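PDB 3EFY: Cif (Cell cycle inhibiting factor) from Escherichia coli, which deamidates a specific glutamine of host NEDD8 to glutamate, which abolishes cullin-RING ubiquitin ligase activity and inhibits the host cell cycle. Local coordinates for residues R45-L57 / I69-P81. Sequence-based numbering, arbitrary orientation.
Sequences RLSCMPECKSFVL and IVDIPKGENSCRP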
ATOM      1  N   ARG A  45      24.842  12.689  -5.774  1.00 21.99           N
ATOM      2  CA  ARG A  45      24.502  11.661  -4.815  1.00 21.96           C
ATOM      3  C   ARG A  45      25.053  10.301  -5.285  1.00 23.36           C
ATOM      4  O   ARG A  45      25.477   9.484  -4.475  1.00 24.25           O
ATOM      5  CB  ARG A  45      22.995  11.602  -4.586  1.00 21.61           C
ATOM      6  CG  ARG A  45      22.417  12.797  -3.772  1.00 21.00           C
ATOM      7  CD  ARG A  45      22.835  12.735  -2.233  1.00 20.87           C
ATOM      8  NE  ARG A  45      22.422  11.494  -1.615  1.00 22.07           N
ATOM      9  CZ  ARG A  45      21.176  11.211  -1.215  1.00 21.37           C
ATOM     10  NH1 ARG A  45      20.194  12.112  -1.344  1.00 21.17           N
ATOM     11  NH2 ARG A  45      20.889  10.025  -0.746  1.00 24.07           N
ATOM     12  N   LEU A  46      24.955  10.020  -6.591  1.00 23.35           N
ATOM     13  CA  LEU A  46      25.367   8.695  -7.060  1.00 24.70           C
ATOM     14  C   LEU A  46      26.893   8.541  -6.925  1.00 25.58           C
ATOM     15  O   LEU A  46      27.375   7.433  -6.618  1.00 26.21           O
ATOM     16  CB  LEU A  46      24.893   8.469  -8.492  1.00 25.17           C
ATOM     17  CG  LEU A  46      23.373   8.346  -8.682  1.00 27.05           C
ATOM     18  CD1 LEU A  46      23.051   8.270 -10.169  1.00 32.56           C
ATOM     19  CD2 LEU A  46      22.739   7.193  -7.878  1.00 33.77           C
ATOM     20  N   SER A  47      27.609   9.636  -7.075  1.00 26.16           N
ATOM     21  CA  SER A  47      29.081   9.637  -6.981  1.00 29.10           C
ATOM     22  C   SER A  47      29.576   9.230  -5.617  1.00 28.82           C
ATOM     23  O   SER A  47      30.686   8.626  -5.509  1.00 30.26           O
ATOM     24  CB  SER A  47      29.650  10.999  -7.368  1.00 29.72           C
ATOM     25  OG  SER A  47      29.401  11.257  -8.742  1.00 36.85           O
ATOM     26  N   CYS A  48      28.785   9.510  -4.579  1.00 27.46           N
ATOM     27  CA  CYS A  48      29.117   9.168  -3.187  1.00 27.55           C
ATOM     28  C   CYS A  48      28.160   8.185  -2.516  1.00 26.84           C
ATOM     29  O   CYS A  48      28.132   8.052  -1.279  1.00 28.01           O
ATOM     30  CB  CYS A  48      29.260  10.436  -2.367  1.00 28.05           C
ATOM     31  SG  CYS A  48      27.763  11.392  -2.181  1.00 29.89           S
ATOM     32  N   MET A  49      27.407   7.423  -3.319  1.00 24.47           N
ATOM     33  CA  MET A  49      26.412   6.515  -2.783  1.00 25.10           C
ATOM     34  C   MET A  49      27.022   5.346  -2.025  1.00 24.73           C
ATOM     35  O   MET A  49      27.853   4.639  -2.578  1.00 26.66           O
ATOM     36  CB  MET A  49      25.530   5.954  -3.909  1.00 25.03           C
ATOM     37  CG  MET A  49      24.478   5.034  -3.427  1.00 25.92           C
ATOM     38  SD  MET A  49      23.228   4.728  -4.748  1.00 29.45           S
ATOM     39  CE  MET A  49      22.186   6.150  -4.449  1.00 27.33           C
ATOM     40  N   PRO A  50      26.622   5.156  -0.775  1.00 25.13           N
ATOM     41  CA  PRO A  50      27.167   4.015  -0.015  1.00 25.48           C
ATOM     42  C   PRO A  50      26.919   2.684  -0.701  1.00 25.67           C
ATOM     43  O   PRO A  50      25.823   2.437  -1.246  1.00 25.26           O
ATOM     44  CB  PRO A  50      26.409   4.085   1.289  1.00 25.76           C
ATOM     45  CG  PRO A  50      26.140   5.529   1.451  1.00 27.09           C
ATOM     46  CD  PRO A  50      25.804   6.019   0.090  1.00 25.85           C
ATOM     47  N   GLU A  51      27.942   1.825  -0.716  1.00 24.41           N
ATOM     48  CA  GLU A  51      27.854   0.476  -1.254  1.00 23.73           C
ATOM     49  C   GLU A  51      27.106  -0.489  -0.339  1.00 22.71           C
ATOM     50  O   GLU A  51      26.566  -1.491  -0.801  1.00 23.17           O
ATOM     51  CB  GLU A  51      29.267  -0.063  -1.580  1.00 23.76           C
ATOM     52  CG  GLU A  51      29.988   0.771  -2.587  1.00 24.41           C
ATOM     53  CD  GLU A  51      31.395   0.257  -2.922  1.00 27.54           C
ATOM     54  OE1 GLU A  51      31.867  -0.718  -2.242  1.00 27.56           O
ATOM     55  OE2 GLU A  51      31.944   0.804  -3.904  1.00 26.33           O
ATOM     56  N   CYS A  52      27.081  -0.197   0.973  1.00 25.03           N
ATOM     57  CA  CYS A  52      26.514  -1.035   2.002  1.00 26.88           C
ATOM     58  C   CYS A  52      25.030  -0.733   2.239  1.00 25.61           C
ATOM     59  O   CYS A  52      24.425  -1.276   3.174  1.00 25.88           O
ATOM     60  CB  CYS A  52      27.255  -0.809   3.339  1.00 28.33           C
ATOM     61  SG  CYS A  52      26.887   0.813   4.131  1.00 39.38           S
ATOM     62  N   LYS A  53      24.431   0.119   1.380  1.00 25.17           N
ATOM     63  CA  LYS A  53      23.001   0.422   1.523  1.00 24.47           C
ATOM     64  C   LYS A  53      22.323   0.215   0.164  1.00 21.80           C
ATOM     65  O   LYS A  53      22.965   0.285  -0.869  1.00 21.83           O
ATOM     66  CB  LYS A  53      22.842   1.858   1.969  1.00 26.10           C
ATOM     67  CG  LYS A  53      23.363   2.176   3.423  1.00 30.62           C
ATOM     68  CD  LYS A  53      23.265   3.668   3.660  1.00 35.99           C
ATOM     69  CE  LYS A  53      24.008   4.212   4.901  1.00 41.51           C
ATOM     70  NZ  LYS A  53      23.906   5.737   4.969  1.00 45.26           N
ATOM     71  N   SER A  54      21.021  -0.007   0.213  1.00 21.50           N
ATOM     72  CA  SER A  54      20.182  -0.121  -0.974  1.00 20.62           C
ATOM     73  C   SER A  54      19.270   1.106  -1.107  1.00 20.03           C
ATOM     74  O   SER A  54      18.825   1.673  -0.107  1.00 20.36           O
ATOM     75  CB  SER A  54      19.384  -1.398  -0.926  1.00 21.38           C
ATOM     76  OG  SER A  54      18.707  -1.560   0.278  1.00 25.06           O
ATOM     77  N   PHE A  55      18.971   1.488  -2.346  1.00 19.77           N
ATOM     78  CA  PHE A  55      18.193   2.710  -2.598  1.00 19.55           C
ATOM     79  C   PHE A  55      17.190   2.477  -3.694  1.00 19.33           C
ATOM     80  O   PHE A  55      17.382   1.644  -4.573  1.00 19.35           O
ATOM     81  CB  PHE A  55      19.103   3.843  -3.082  1.00 19.31           C
ATOM     82  CG  PHE A  55      20.118   4.270  -2.061  1.00 22.21           C
ATOM     83  CD1 PHE A  55      19.838   5.322  -1.205  1.00 25.18           C
ATOM     84  CD2 PHE A  55      21.344   3.620  -1.975  1.00 23.53           C
ATOM     85  CE1 PHE A  55      20.789   5.734  -0.232  1.00 28.83           C
ATOM     86  CE2 PHE A  55      22.296   4.009  -1.037  1.00 27.05           C
ATOM     87  CZ  PHE A  55      22.009   5.071  -0.161  1.00 27.64           C
ATOM     88  N   VAL A  56      16.104   3.219  -3.603  1.00 18.97           N
ATOM     89  CA  VAL A  56      15.117   3.261  -4.692  1.00 18.85           C
ATOM     90  C   VAL A  56      15.011   4.688  -5.215  1.00 18.91           C
ATOM     91  O   VAL A  56      14.966   5.651  -4.423  1.00 17.51           O
ATOM     92  CB  VAL A  56      13.783   2.662  -4.197  1.00 20.19           C
ATOM     93  CG1 VAL A  56      13.152   3.363  -2.961  1.00 20.07           C
ATOM     94  CG2 VAL A  56      12.851   2.574  -5.317  1.00 23.75           C
ATOM     95  N   LEU A  57      14.984   4.817  -6.531  1.00 17.66           N
ATOM     96  CA  LEU A  57      14.954   6.058  -7.241  1.00 17.24           C
ATOM     97  C   LEU A  57      13.688   6.151  -8.070  1.00 18.33           C
ATOM     98  O   LEU A  57      13.463   5.313  -8.992  1.00 18.41           O
ATOM     99  CB  LEU A  57      16.170   6.172  -8.145  1.00 17.09           C
ATOM    100  CG  LEU A  57      16.336   7.380  -9.022  1.00 18.63           C
ATOM    101  CD1 LEU A  57      16.690   8.643  -8.184  1.00 19.19           C
ATOM    102  CD2 LEU A  57      17.469   7.126 -10.048  1.00 21.25           C
ATOM    103  N   ILE A  69      10.776   3.344 -11.890  1.00 16.19           N
ATOM    104  CA  ILE A  69      11.567   3.123 -10.642  1.00 16.59           C
ATOM    105  C   ILE A  69      12.892   2.470 -11.016  1.00 17.33           C
ATOM    106  O   ILE A  69      12.900   1.520 -11.801  1.00 17.19           O
ATOM    107  CB  ILE A  69      10.837   2.228  -9.697  1.00 16.50           C
ATOM    108  CG1 ILE A  69       9.440   2.758  -9.288  1.00 19.42           C
ATOM    109  CG2 ILE A  69      11.699   2.007  -8.431  1.00 17.86           C
ATOM    110  CD1 ILE A  69       9.471   4.161  -8.716  1.00 20.50           C
ATOM    111  N   VAL A  70      13.997   2.933 -10.418  1.00 16.54           N
ATOM    112  CA  VAL A  70      15.302   2.270 -10.512  1.00 16.95           C
ATOM    113  C   VAL A  70      15.662   1.825  -9.098  1.00 17.26           C
ATOM    114  O   VAL A  70      15.667   2.639  -8.156  1.00 18.45           O
ATOM    115  CB  VAL A  70      16.330   3.170 -11.069  1.00 17.11           C
ATOM    116  CG1 VAL A  70      17.715   2.438 -11.121  1.00 20.05           C
ATOM    117  CG2 VAL A  70      15.947   3.636 -12.476  1.00 18.96           C
ATOM    118  N   ASP A  71      15.845   0.514  -8.964  1.00 17.74           N
ATOM    119  CA  ASP A  71      16.141  -0.154  -7.680  1.00 18.08           C
ATOM    120  C   ASP A  71      17.668  -0.387  -7.732  1.00 19.10           C
ATOM    121  O   ASP A  71      18.164  -1.071  -8.664  1.00 19.24           O
ATOM    122  CB  ASP A  71      15.312  -1.428  -7.596  1.00 19.57           C
ATOM    123  CG  ASP A  71      15.613  -2.308  -6.374  1.00 17.74           C
ATOM    124  OD1 ASP A  71      16.504  -1.950  -5.573  1.00 19.38           O
ATOM    125  OD2 ASP A  71      14.929  -3.353  -6.212  1.00 20.99           O
ATOM    126  N   ILE A  72      18.380   0.142  -6.719  1.00 19.59           N
ATOM    127  CA  ILE A  72      19.818   0.048  -6.597  1.00 20.19           C
ATOM    128  C   ILE A  72      20.177  -0.775  -5.338  1.00 20.61           C
ATOM    129  O   ILE A  72      20.288  -0.225  -4.259  1.00 20.97           O
ATOM    130  CB  ILE A  72      20.495   1.413  -6.573  1.00 20.25           C
ATOM    131  CG1 ILE A  72      20.081   2.287  -7.771  1.00 21.17           C
ATOM    132  CG2 ILE A  72      22.045   1.261  -6.563  1.00 21.42           C
ATOM    133  CD1 ILE A  72      20.360   3.746  -7.570  1.00 22.47           C
ATOM    134  N   PRO A  73      20.349  -2.096  -5.490  1.00 22.47           N
ATOM    135  CA  PRO A  73      20.697  -2.876  -4.297  1.00 21.58           C
ATOM    136  C   PRO A  73      22.088  -2.535  -3.757  1.00 21.11           C
ATOM    137  O   PRO A  73      22.877  -1.845  -4.407  1.00 20.37           O
ATOM    138  CB  PRO A  73      20.682  -4.310  -4.803  1.00 22.58           C
ATOM    139  CG  PRO A  73      19.696  -4.269  -5.967  1.00 23.55           C
ATOM    140  CD  PRO A  73      20.004  -2.991  -6.624  1.00 23.27           C
ATOM    141  N   LYS A  74      22.338  -3.043  -2.553  1.00 22.83           N
ATOM    142  CA  LYS A  74      23.715  -3.047  -2.030  1.00 25.02           C
ATOM    143  C   LYS A  74      24.654  -3.605  -3.106  1.00 24.92           C
ATOM    144  O   LYS A  74      24.382  -4.630  -3.738  1.00 25.86           O
ATOM    145  CB  LYS A  74      23.788  -3.924  -0.780  1.00 26.22           C
ATOM    146  CG  LYS A  74      22.986  -3.395   0.376  1.00 30.20           C
ATOM    147  CD  LYS A  74      23.121  -4.246   1.622  1.00 32.87           C
ATOM    148  CE  LYS A  74      22.297  -3.656   2.755  1.00 36.45           C
ATOM    149  NZ  LYS A  74      22.301  -4.531   3.993  1.00 41.44           N
ATOM    150  N   GLY A  75      25.772  -2.936  -3.306  1.00 25.64           N
ATOM    151  CA  GLY A  75      26.784  -3.373  -4.222  1.00 26.20           C
ATOM    152  C   GLY A  75      27.885  -2.366  -4.457  1.00 26.34           C
ATOM    153  O   GLY A  75      27.792  -1.204  -4.092  1.00 25.32           O
ATOM    154  N   GLU A  76      28.991  -2.828  -5.043  1.00 27.79           N
ATOM    155  CA  GLU A  76      30.116  -1.937  -5.336  1.00 28.77           C
ATOM    156  C   GLU A  76      29.793  -0.932  -6.435  1.00 28.29           C
ATOM    157  O   GLU A  76      29.040  -1.250  -7.370  1.00 29.80           O
ATOM    158  CB  GLU A  76      31.394  -2.766  -5.680  1.00 29.90           C
ATOM    159  CG  GLU A  76      31.837  -3.623  -4.477  1.00 32.92           C
ATOM    160  CD  GLU A  76      32.832  -4.779  -4.800  1.00 41.65           C
ATOM    161  OE1 GLU A  76      33.539  -4.711  -5.812  1.00 46.93           O
ATOM    162  OE2 GLU A  76      32.913  -5.745  -4.006  1.00 46.58           O
ATOM    163  N   ASN A  77      30.362   0.264  -6.333  1.00 28.13           N
ATOM    164  CA  ASN A  77      30.109   1.363  -7.269  1.00 29.54           C
ATOM    165  C   ASN A  77      30.784   1.233  -8.622  1.00 31.91           C
ATOM    166  O   ASN A  77      30.498   2.026  -9.527  1.00 33.88           O
ATOM    167  CB  ASN A  77      30.423   2.737  -6.672  1.00 28.86           C
ATOM    168  CG  ASN A  77      29.352   3.209  -5.682  1.00 30.30           C
ATOM    169  OD1 ASN A  77      29.642   3.882  -4.677  1.00 32.44           O
ATOM    170  ND2 ASN A  77      28.113   2.845  -5.969  1.00 24.01           N
ATOM    171  N   SER A  78      31.647   0.239  -8.778  1.00 33.50           N
ATOM    172  CA  SER A  78      32.128  -0.157 -10.119  1.00 35.06           C
ATOM    173  C   SER A  78      31.146  -1.066 -10.821  1.00 34.09           C
ATOM    174  O   SER A  78      30.911  -2.182 -10.381  1.00 34.55           O
ATOM    175  CB  SER A  78      33.495  -0.855  -9.983  1.00 35.66           C
ATOM    176  OG  SER A  78      34.410   0.094  -9.529  1.00 40.33           O
ATOM    177  N   CYS A  79      30.559  -0.603 -11.927  1.00 34.93           N
ATOM    178  CA  CYS A  79      29.528  -1.378 -12.650  1.00 34.65           C
ATOM    179  C   CYS A  79      28.426  -1.895 -11.709  1.00 31.13           C
ATOM    180  O   CYS A  79      27.996  -3.070 -11.769  1.00 33.02           O
ATOM    181  CB  CYS A  79      30.144  -2.524 -13.461  1.00 35.10           C
ATOM    182  SG  CYS A  79      31.327  -1.918 -14.744  1.00 43.57           S
ATOM    183  N   ARG A  80      27.947  -0.987 -10.864  1.00 28.83           N
ATOM    184  CA  ARG A  80      26.913  -1.312  -9.915  1.00 26.96           C
ATOM    185  C   ARG A  80      25.628  -1.745 -10.620  1.00 25.92           C
ATOM    186  O   ARG A  80      25.192  -1.044 -11.527  1.00 26.21           O
ATOM    187  CB  ARG A  80      26.603  -0.107  -9.055  1.00 26.60           C
ATOM    188  CG  ARG A  80      25.810  -0.474  -7.837  1.00 25.55           C
ATOM    189  CD  ARG A  80      25.907   0.532  -6.737  1.00 24.86           C
ATOM    190  NE  ARG A  80      25.118   0.184  -5.570  1.00 22.39           N
ATOM    191  CZ  ARG A  80      25.179   0.820  -4.382  1.00 19.33           C
ATOM    192  NH1 ARG A  80      26.010   1.836  -4.206  1.00 23.68           N
ATOM    193  NH2 ARG A  80      24.412   0.449  -3.402  1.00 22.06           N
ATOM    194  N   PRO A  81      25.042  -2.875 -10.223  1.00 24.64           N
ATOM    195  CA  PRO A  81      23.777  -3.292 -10.862  1.00 24.47           C
ATOM    196  C   PRO A  81      22.555  -2.492 -10.383  1.00 23.44           C
ATOM    197  O   PRO A  81      22.555  -1.877  -9.318  1.00 23.16           O
ATOM    198  CB  PRO A  81      23.616  -4.752 -10.463  1.00 25.20           C
ATOM    199  CG  PRO A  81      24.862  -5.110  -9.697  1.00 27.59           C
ATOM    200  CD  PRO A  81      25.621  -3.920  -9.367  1.00 26.21           C
TER
HETATM  201  O   HOH W   1      24.949  -3.668   4.890  1.00 55.39           O
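With CG trans to its backbone N (chi1 -165°) and the chain straight out to NE, Arg80 drives its guanidinium between the 49-53 turn and the 73-75 loop, where Met49, its own CG trans (chi1 -179°) and its chain bent at the sulfur, crosses it at about a right angle. Arg80 NH1 and NH2 grip Pro50 O end-on, NH1 at 3.0 Å, while Arg80 NE and NH2 hold Pro73 O side-on, NH2 at 2.9 Å. Both acceptors lie in the guanidinium plane, so four bonds to two backbone carbonyls fix its rotation. Met49 SD lies over one face and Gly75 O over the centre of the opposite one. This buried cation ties together the loops that adjoin the paired strands, 49-53 before the first and 73-75 after the second. Gly75 N donates to Glu51 O, and the extended Glu51 side chain reaches along the loop until OE2 takes a nearly straight bond from Asn77 N at 2.9 Å, met from above the carboxylate plane. Lys74 lays its aliphatic chain over Cys52 O, with a water bridging that carbonyl and NZ. Inward runs an antiparallel ladder: Phe55-Ile72 and Leu57-Val70 are hydrogen-bonded pairs, flanking the non-hydrogen-bonded Val56-Asp71. Ile72 CD1 meets Leu46 CD2 at 4.2 Å, while Met49 CE lies over one face of the Phe55 ring, toward its rim. On the other side of the sheet, Val56 CG2 presses tightly on Ile69 CG2, 3.4 Å away. The ladder belongs to the hairpin 54-61/66-72 in the CIF-family region of this fragment, which lacks the protein's N-terminal part; strands 159-166 and 81-85 flank it, helix 10-22, which begins at Cys10, the probable active-site cysteine, packs on Val56 and Ile69, and Leu46 and Ile72 face helix 113-124.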